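Local coordinates for protein Cbs-cp12 (Microcystis aeruginosa PCC 7806, PDB 5NMU) that fuses a pair of CBS domains to a CP12 domain, assembles as a hexamer, and probably takes part in redox regulation of photosynthesis, at residues 121-124 with 125-129. Numbering follows the deposited sequence.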
loop_
_atom_site.group_PDB
_atom_site.type_symbol
_atom_site.label_atom_id
_atom_site.label_comp_id
_atom_site.label_asym_id
_atom_site.label_seq_id
_atom_site.Cartn_x
_atom_site.Cartn_y
_atom_site.Cartn_z
ATOM N N SER A 121 7.769 -9.404 -18.648
ATOM C CA SER A 121 7.660 -10.385 -19.726
ATOM C C SER A 121 9.072 -10.732 -20.329
ATOM O O SER A 121 9.381 -11.889 -20.549
ATOM C CB SER A 121 6.744 -9.876 -20.843
ATOM O OG SER A 121 5.507 -9.409 -20.335
ATOM N N ASP A 122 9.895 -9.709 -20.574
ATOM C CA ASP A 122 11.254 -9.925 -21.041
ATOM C C ASP A 122 12.000 -10.812 -20.074
ATOM O O ASP A 122 12.687 -11.718 -20.502
ATOM C CB ASP A 122 12.010 -8.629 -21.242
ATOM C CG ASP A 122 11.415 -7.763 -22.309
ATOM O OD1 ASP A 122 11.104 -8.238 -23.430
ATOM O OD2 ASP A 122 11.290 -6.565 -22.012
ATOM N N ILE A 123 11.788 -10.621 -18.780
ATOM C CA ILE A 123 12.419 -11.465 -17.826
ATOM C C ILE A 123 11.852 -12.895 -17.885
ATOM O O ILE A 123 12.625 -13.867 -17.931
ATOM C CB ILE A 123 12.302 -10.920 -16.392
ATOM C CG1 ILE A 123 13.009 -9.564 -16.301
ATOM C CG2 ILE A 123 12.944 -11.889 -15.404
ATOM C CD1 ILE A 123 12.781 -8.791 -15.026
ATOM N N LEU A 124 10.532 -13.028 -17.873
ATOM C CA LEU A 124 9.917 -14.337 -17.847
ATOM C C LEU A 124 10.360 -15.157 -19.054
ATOM O O LEU A 124 10.734 -16.326 -18.909
ATOM C CB LEU A 124 8.402 -14.237 -17.841
ATOM C CG LEU A 124 7.592 -15.539 -17.986
ATOM C CD1 LEU A 124 7.971 -16.492 -16.887
ATOM C CD2 LEU A 124 6.088 -15.269 -17.907
ATOM N N PHE A 125 10.341 -14.531 -20.226
ATOM C CA PHE A 125 10.616 -15.237 -21.442
ATOM C C PHE A 125 12.086 -15.396 -21.797
ATOM O O PHE A 125 12.408 -16.284 -22.540
ATOM C CB PHE A 125 9.893 -14.579 -22.614
ATOM C CG PHE A 125 8.414 -14.460 -22.452
ATOM C CD1 PHE A 125 7.670 -15.406 -21.753
ATOM C CD2 PHE A 125 7.752 -13.430 -23.075
ATOM C CE1 PHE A 125 6.269 -15.329 -21.686
ATOM C CE2 PHE A 125 6.377 -13.318 -22.993
ATOM C CZ PHE A 125 5.633 -14.267 -22.284
ATOM N N LYS A 126 12.975 -14.548 -21.315
ATOM C CA LYS A 126 14.356 -14.584 -21.807
ATOM C C LYS A 126 15.426 -14.605 -20.737
ATOM O O LYS A 126 16.591 -14.691 -21.049
ATOM C CB LYS A 126 14.579 -13.384 -22.758
ATOM C CG LYS A 126 13.832 -13.481 -24.087
ATOM C CD LYS A 126 13.830 -12.169 -24.916
ATOM C CE LYS A 126 12.693 -11.256 -24.493
ATOM N NZ LYS A 126 12.808 -9.840 -24.878
ATOM N N SER A 127 15.078 -14.503 -19.461
ATOM C CA SER A 127 16.091 -14.598 -18.428
ATOM C C SER A 127 16.444 -16.074 -18.234
ATOM O O SER A 127 15.639 -16.983 -18.516
ATOM C CB SER A 127 15.568 -13.990 -17.127
ATOM O OG SER A 127 16.462 -14.119 -16.084
ATOM N N ASP A 128 17.643 -16.283 -17.717
ATOM C CA ASP A 128 18.188 -17.604 -17.382
ATOM C C ASP A 128 17.927 -17.999 -15.908
ATOM O O ASP A 128 18.620 -18.861 -15.347
ATOM C CB ASP A 128 19.687 -17.596 -17.670
ATOM C CG ASP A 128 20.459 -16.534 -16.839
ATOM O OD1 ASP A 128 19.819 -15.768 -16.064
ATOM O OD2 ASP A 128 21.702 -16.457 -16.956
ATOM N N PHE A 129 16.933 -17.365 -15.282
ATOM C CA PHE A 129 16.605 -17.576 -13.866
ATOM C C PHE A 129 16.215 -19.019 -13.543
ATOM O O PHE A 129 16.389 -19.448 -12.406
ATOM C CB PHE A 129 15.530 -16.553 -13.351
ATOM C CG PHE A 129 14.120 -16.859 -13.770
ATOM C CD1 PHE A 129 13.675 -16.561 -15.055
ATOM C CD2 PHE A 129 13.232 -17.469 -12.895
ATOM C CE1 PHE A 129 12.354 -16.827 -15.450
ATOM C CE2 PHE A 129 11.892 -17.730 -13.288
ATOM C CZ PHE A 129 11.478 -17.442 -14.581
HETATM O O HOH W 1 13.130 -17.498 -19.450
#
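In helix 120-126 and the chain that follows it, within the second CBS sequence repeat, Asp122 and Lys126 form an i to i+4 salt bridge while Leu124 packs against Phe125 and meets Phe129 more loosely. The two charged side chains lie side by side, and the lysine, bent at chi3 (-86°), brings NZ to 2.8 Å from Asp122 OD1, which it approaches from above the carboxylate plane. Asp122 OD1 also accepts a bond from Thr12 OG1, NZ has a second acceptor in Ile10 O, and Asp122 OD2 takes the amide of Ser119, so each charged group has more than one partner. Such bonding would probably favour an ionised carboxylate.

Regular helical bonding runs from Phe125 N to Ser121 O (2.8 Å) and from Ser127 N to Ile123 O (3.0 Å). Beyond these, the carbonyl of Leu124 is answered by a water, which donates to Leu124 O and to Ser127 O and bridges the departing chain to the helix. The same Leu124 O lies in plane at the edge of the Phe129 ring, 3.9 Å from CE1. With chi1 at 173°, Leu124 CG lies beside its own carbonyl carbon, the side from which the chain runs on to Phe125, and comes to 3.8 Å from Phe125 CD1, and Leu124 CD1 stands 4.3 Å from Phe129 CZ.

Ile123 and Ser127 pack on helix 91-101 of the same chain, at Val94 and Val91. Towards the second subunit, Ser121 OG hydrogen-bonds Glu55 and Arg37 of that copy, whereas Leu124 packs on its Glu55, Phe125 on its Met31 and Phe129 on its Val28, placing this helix, which follows strand 113-119, at a subunit interface of the hexamer.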